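Flagellar protein FliL (Vibrio alginolyticus, PDB 6AHP) probably assists the bacterial flagellar motor as a stomatin-like protein, of which this is the periplasmic core fragment. Local coordinates at residues 78-87 against 99-107. Numbering follows the deposited sequence.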
ATOM      1  N   LEU A  78      -2.851   5.196  16.147  1.00 34.47           N
ATOM      2  CA  LEU A  78      -2.891   4.518  14.854  1.00 33.83           C
ATOM      3  C   LEU A  78      -3.630   5.340  13.797  1.00 32.89           C
ATOM      4  O   LEU A  78      -3.167   5.461  12.657  1.00 29.47           O
ATOM      5  CB  LEU A  78      -3.542   3.147  15.012  1.00 35.50           C
ATOM      6  CG  LEU A  78      -3.194   2.163  13.889  1.00 37.62           C
ATOM      7  CD1 LEU A  78      -1.699   1.917  13.785  1.00 39.58           C
ATOM      8  CD2 LEU A  78      -3.976   0.871  14.030  1.00 35.50           C
ATOM      9  N   ARG A  79      -4.806   5.875  14.151  1.00 32.39           N
ATOM     10  CA  ARG A  79      -5.563   6.704  13.221  1.00 37.45           C
ATOM     11  C   ARG A  79      -4.745   7.908  12.768  1.00 32.28           C
ATOM     12  O   ARG A  79      -4.676   8.197  11.569  1.00 29.33           O
ATOM     13  CB  ARG A  79      -6.876   7.173  13.864  1.00 40.56           C
ATOM     14  CG  ARG A  79      -7.779   6.072  14.426  1.00 46.89           C
ATOM     15  CD  ARG A  79      -9.229   6.553  14.693  1.00 49.74           C
ATOM     16  NE  ARG A  79      -9.321   7.529  15.782  1.00 48.49           N
ATOM     17  CZ  ARG A  79      -9.309   8.852  15.614  1.00 50.55           C
ATOM     18  NH1 ARG A  79      -9.392   9.666  16.666  1.00 54.14           N
ATOM     19  NH2 ARG A  79      -9.210   9.363  14.397  1.00 54.30           N
ATOM     20  N   ASP A  80      -4.127   8.630  13.721  1.00 29.80           N
ATOM     21  CA  ASP A  80      -3.344   9.820  13.376  1.00 30.66           C
ATOM     22  C   ASP A  80      -2.141   9.477  12.511  1.00 28.89           C
ATOM     23  O   ASP A  80      -1.801  10.231  11.588  1.00 25.81           O
ATOM     24  CB  ASP A  80      -2.853  10.543  14.633  1.00 35.27           C
ATOM     25  CG  ASP A  80      -3.974  11.216  15.401  1.00 45.94           C
ATOM     26  OD1 ASP A  80      -5.044  11.467  14.799  1.00 45.89           O
ATOM     27  OD2 ASP A  80      -3.780  11.469  16.615  1.00 53.72           O
ATOM     28  N   ARG A  81      -1.429   8.402  12.853  1.00 26.32           N
ATOM     29  CA  ARG A  81      -0.329   7.941  12.005  1.00 30.04           C
ATOM     30  C   ARG A  81      -0.801   7.656  10.583  1.00 23.55           C
ATOM     31  O   ARG A  81      -0.134   8.031   9.618  1.00 27.07           O
ATOM     32  CB  ARG A  81       0.298   6.680  12.580  1.00 29.15           C
ATOM     33  CG  ARG A  81       1.320   6.975  13.619  1.00 45.48           C
ATOM     34  CD  ARG A  81       2.597   7.502  13.002  1.00 43.84           C
ATOM     35  NE  ARG A  81       3.680   7.283  13.955  1.00 46.97           N
ATOM     36  CZ  ARG A  81       4.542   6.273  13.890  1.00 50.82           C
ATOM     37  NH1 ARG A  81       4.483   5.394  12.886  1.00 48.03           N
ATOM     38  NH2 ARG A  81       5.470   6.152  14.829  1.00 57.25           N
ATOM     39  N   ALA A  82      -1.905   6.915  10.450  1.00 26.07           N
ATOM     40  CA  ALA A  82      -2.492   6.637   9.137  1.00 23.53           C
ATOM     41  C   ALA A  82      -2.719   7.918   8.330  1.00 22.59           C
ATOM     42  O   ALA A  82      -2.301   8.005   7.171  1.00 23.23           O
ATOM     43  CB  ALA A  82      -3.801   5.873   9.304  1.00 19.97           C
ATOM     44  N   SER A  83      -3.378   8.927   8.928  1.00 22.45           N
ATOM     45  CA  SER A  83      -3.607  10.187   8.217  1.00 22.84           C
ATOM     46  C   SER A  83      -2.287  10.837   7.818  1.00 23.33           C
ATOM     47  O   SER A  83      -2.126  11.292   6.678  1.00 19.21           O
ATOM     48  CB  SER A  83      -4.435  11.163   9.076  1.00 23.54           C
ATOM     49  OG  SER A  83      -5.759  10.696   9.232  1.00 25.02           O
ATOM     50  N   GLU A  84      -1.351  10.910   8.745  1.00 21.93           N
ATOM     51  CA  GLU A  84      -0.081  11.522   8.452  1.00 24.08           C
ATOM     52  C   GLU A  84       0.697  10.774   7.368  1.00 24.60           C
ATOM     53  O   GLU A  84       1.240  11.372   6.512  1.00 21.68           O
ATOM     54  CB  GLU A  84       0.755  11.766   9.696  1.00 28.06           C
ATOM     55  CG  GLU A  84       0.371  12.992  10.535  1.00 32.69           C
ATOM     56  CD  GLU A  84       0.071  14.284   9.757  1.00 38.97           C
ATOM     57  OE1 GLU A  84       0.835  14.745   8.919  1.00 36.09           O
ATOM     58  OE2 GLU A  84      -0.957  14.879  10.014  1.00 46.26           O
ATOM     59  N   ASP A  85       0.664   9.464   7.379  1.00 20.27           N
ATOM     60  CA  ASP A  85       1.393   8.716   6.345  1.00 21.10           C
ATOM     61  C   ASP A  85       0.809   8.982   4.963  1.00 18.19           C
ATOM     62  O   ASP A  85       1.559   9.137   3.995  1.00 21.87           O
ATOM     63  CB  ASP A  85       1.390   7.214   6.639  1.00 18.55           C
ATOM     64  CG  ASP A  85       2.337   6.827   7.804  1.00 30.89           C
ATOM     65  OD1 ASP A  85       3.227   7.624   8.161  1.00 31.32           O
ATOM     66  OD2 ASP A  85       2.178   5.713   8.377  1.00 32.57           O
ATOM     67  N   ILE A  86      -0.534   9.068   4.853  1.00 16.93           N
ATOM     68  CA  ILE A  86      -1.165   9.384   3.562  1.00 19.38           C
ATOM     69  C   ILE A  86      -0.765  10.780   3.100  1.00 19.91           C
ATOM     70  O   ILE A  86      -0.428  11.004   1.931  1.00 23.39           O
ATOM     71  CB  ILE A  86      -2.702   9.268   3.654  1.00 22.18           C
ATOM     72  CG1 ILE A  86      -3.147   7.818   3.786  1.00 21.46           C
ATOM     73  CG2 ILE A  86      -3.385   9.931   2.414  1.00 19.07           C
ATOM     74  CD1 ILE A  86      -4.567   7.660   4.373  1.00 19.36           C
ATOM     75  N   LYS A  87      -0.838  11.750   4.001  1.00 19.62           N
ATOM     76  CA  LYS A  87      -0.499  13.107   3.611  1.00 24.89           C
ATOM     77  C   LYS A  87       0.953  13.182   3.145  1.00 25.55           C
ATOM     78  O   LYS A  87       1.251  13.800   2.112  1.00 24.59           O
ATOM     79  CB  LYS A  87      -0.761  14.053   4.775  1.00 21.46           C
ATOM     80  CG  LYS A  87      -2.227  14.369   5.010  1.00 23.39           C
ATOM     81  CD  LYS A  87      -2.400  15.231   6.284  1.00 27.31           C
ATOM     82  CE  LYS A  87      -3.863  15.261   6.697  1.00 26.95           C
ATOM     83  NZ  LYS A  87      -4.041  16.019   7.973  1.00 31.86           N
ATOM     84  N   ILE A  99      -5.900  15.004   1.617  1.00 18.96           N
ATOM     85  CA  ILE A  99      -6.933  14.714   2.549  1.00 22.24           C
ATOM     86  C   ILE A  99      -6.893  15.508   3.819  1.00 25.43           C
ATOM     87  O   ILE A  99      -5.925  16.059   4.135  1.00 22.43           O
ATOM     88  CB  ILE A  99      -6.958  13.216   2.942  1.00 19.87           C
ATOM     89  CG1 ILE A  99      -5.708  12.818   3.692  1.00 21.08           C
ATOM     90  CG2 ILE A  99      -7.095  12.360   1.754  1.00 20.05           C
ATOM     91  CD1 ILE A  99      -5.821  11.546   4.481  1.00 22.06           C
ATOM     92  N   GLU A 100      -8.012  15.586   4.484  1.00 22.73           N
ATOM     93  CA  GLU A 100      -8.168  16.073   5.843  1.00 24.75           C
ATOM     94  C   GLU A 100      -7.682  15.056   6.868  1.00 25.64           C
ATOM     95  O   GLU A 100      -6.924  15.402   7.774  1.00 24.88           O
ATOM     96  CB  GLU A 100      -9.635  16.423   6.109  1.00 27.51           C
ATOM     97  CG  GLU A 100     -10.096  17.623   5.331  1.00 35.31           C
ATOM     98  CD  GLU A 100      -9.760  18.943   6.030  1.00 54.66           C
ATOM     99  OE1 GLU A 100      -8.864  19.677   5.519  1.00 53.12           O
ATOM    100  OE2 GLU A 100     -10.394  19.229   7.084  1.00 50.90           O
ATOM    101  N   LYS A 101      -8.321  13.886   6.788  1.00 24.44           N
ATOM    102  CA  LYS A 101      -8.037  12.809   7.725  1.00 24.69           C
ATOM    103  C   LYS A 101      -8.709  11.561   7.185  1.00 24.40           C
ATOM    104  O   LYS A 101      -9.601  11.640   6.337  1.00 21.88           O
ATOM    105  CB  LYS A 101      -8.546  13.139   9.145  1.00 30.07           C
ATOM    106  CG  LYS A 101     -10.009  13.638   9.160  1.00 27.88           C
ATOM    107  CD  LYS A 101     -10.693  13.464  10.511  1.00 33.01           C
ATOM    108  CE  LYS A 101     -10.505  14.662  11.410  1.00 39.99           C
ATOM    109  NZ  LYS A 101     -10.926  15.970  10.813  1.00 42.40           N
ATOM    110  N   VAL A 102      -8.251  10.394   7.656  1.00 23.44           N
ATOM    111  CA  VAL A 102      -8.945   9.156   7.329  1.00 24.81           C
ATOM    112  C   VAL A 102      -9.845   8.820   8.516  1.00 24.43           C
ATOM    113  O   VAL A 102      -9.557   9.149   9.667  1.00 23.88           O
ATOM    114  CB  VAL A 102      -7.968   7.997   6.972  1.00 29.52           C
ATOM    115  CG1 VAL A 102      -6.950   7.812   8.009  1.00 28.68           C
ATOM    116  CG2 VAL A 102      -8.712   6.677   6.745  1.00 29.71           C
ATOM    117  N   LEU A 103     -10.962   8.189   8.211  1.00 25.02           N
ATOM    118  CA  LEU A 103     -12.007   7.828   9.158  1.00 30.12           C
ATOM    119  C   LEU A 103     -12.077   6.309   9.202  1.00 31.46           C
ATOM    120  O   LEU A 103     -12.067   5.666   8.149  1.00 28.83           O
ATOM    121  CB  LEU A 103     -13.371   8.395   8.713  1.00 25.48           C
ATOM    122  CG  LEU A 103     -13.529   9.888   8.482  1.00 27.28           C
ATOM    123  CD1 LEU A 103     -14.958  10.225   7.996  1.00 26.45           C
ATOM    124  CD2 LEU A 103     -13.210  10.607   9.758  1.00 28.99           C
ATOM    125  N   PHE A 104     -12.115   5.745  10.415  1.00 29.30           N
ATOM    126  CA  PHE A 104     -12.349   4.320  10.621  1.00 31.53           C
ATOM    127  C   PHE A 104     -13.808   4.169  11.068  1.00 32.10           C
ATOM    128  O   PHE A 104     -14.184   4.623  12.155  1.00 29.36           O
ATOM    129  CB  PHE A 104     -11.395   3.737  11.672  1.00 33.76           C
ATOM    130  CG  PHE A 104      -9.908   3.901  11.349  1.00 32.66           C
ATOM    131  CD1 PHE A 104      -9.476   4.259  10.089  1.00 33.90           C
ATOM    132  CD2 PHE A 104      -8.947   3.640  12.322  1.00 39.55           C
ATOM    133  CE1 PHE A 104      -8.117   4.395   9.799  1.00 31.68           C
ATOM    134  CE2 PHE A 104      -7.569   3.776  12.047  1.00 37.80           C
ATOM    135  CZ  PHE A 104      -7.160   4.160  10.791  1.00 39.02           C
ATOM    136  N   THR A 105     -14.595   3.541  10.234  1.00 29.67           N
ATOM    137  CA  THR A 105     -15.984   3.253  10.487  1.00 39.71           C
ATOM    138  C   THR A 105     -16.198   1.890  11.148  1.00 43.19           C
ATOM    139  O   THR A 105     -17.119   1.766  11.838  1.00 43.03           O
ATOM    140  CB  THR A 105     -16.901   3.396   9.276  1.00 38.91           C
ATOM    141  OG1 THR A 105     -16.499   2.529   8.251  1.00 39.59           O
ATOM    142  CG2 THR A 105     -16.893   4.795   8.774  1.00 34.09           C
ATOM    143  N   ASP A 106     -15.284   0.915  10.921  1.00 39.19           N
ATOM    144  CA  ASP A 106     -15.273  -0.379  11.586  1.00 40.78           C
ATOM    145  C   ASP A 106     -13.850  -0.692  12.015  1.00 48.98           C
ATOM    146  O   ASP A 106     -12.935  -0.453  11.284  1.00 45.12           O
ATOM    147  CB  ASP A 106     -15.750  -1.497  10.716  1.00 44.34           C
ATOM    148  CG  ASP A 106     -17.103  -1.181  10.052  1.00 54.77           C
ATOM    149  OD1 ASP A 106     -17.598  -0.057  10.145  1.00 52.33           O
ATOM    150  OD2 ASP A 106     -17.681  -2.078   9.390  1.00 57.88           O
ATOM    151  N   PHE A 107     -13.719  -1.202  13.210  1.00 46.78           N
ATOM    152  CA  PHE A 107     -12.435  -1.555  13.754  1.00 50.64           C
ATOM    153  C   PHE A 107     -12.593  -2.753  14.639  1.00 55.54           C
ATOM    154  O   PHE A 107     -13.071  -2.638  15.727  1.00 57.74           O
ATOM    155  CB  PHE A 107     -11.975  -0.429  14.609  1.00 49.10           C
ATOM    156  CG  PHE A 107     -10.505  -0.300  14.707  1.00 54.57           C
ATOM    157  CD1 PHE A 107      -9.726  -1.372  15.000  1.00 53.50           C
ATOM    158  CD2 PHE A 107      -9.916   0.917  14.561  1.00 52.35           C
ATOM    159  CE1 PHE A 107      -8.380  -1.240  15.106  1.00 49.87           C
ATOM    160  CE2 PHE A 107      -8.579   1.050  14.669  1.00 48.74           C
ATOM    161  CZ  PHE A 107      -7.815  -0.033  14.940  1.00 51.98           C
TER
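Ser-83 OG receives the backbone N-H of Val-102 at 3.0 Å and nearly straight, with an N-H...O angle of 169°. OG lies anti to its own carbonyl carbon (chi1 -69°), which turns it down from the helix onto the strand, and Val-102 CG1 presses against the same oxygen at 3.4 Å. One helical turn on, the extended chain of Lys-87 runs over Ile-99 and ends with NZ on the carbonyl oxygen of Glu-100, 3.0 Å away; the donor sits above the carbonyl plane rather than within it. The carboxylate of Glu-100 is paired in a salt bridge with Arg-38, while Lys-87 NZ keeps a long 3.9 Å salt bridge to Glu-84 OE2. Here helix 72-94 lies across the outer strand 101-109 of the chain's three-stranded antiparallel sheet, the two running roughly antiparallel but askew, consistent with the SPFH clan to which the family belongs, and a classic beta bulge puts Glu-100 and Lys-101 both opposite Met-36 on the neighbouring strand. Under the helix the filling is apolar. Ile-86 CG2 meets Ile-99 CD1 at 3.6 Å, the two side chains crossing at about a right angle, and Ala-82 CB touches both Val-102 CG1 and the edge of the Phe-104 ring. Leu-57 of helix 50-62 packs on both Ala-82 and Ile-86. The aliphatic part of Arg-79 meets the Phe-104 ring obliquely, CG 3.3 Å from CE2, while its guanidinium plane stands 89° from the ring. Past the corner at Thr-105, Leu-78 CD2 touches the Phe-107 ring edge at CZ, 4.0 Å off, and Leu-69 of helix 66-70 packs against both residues.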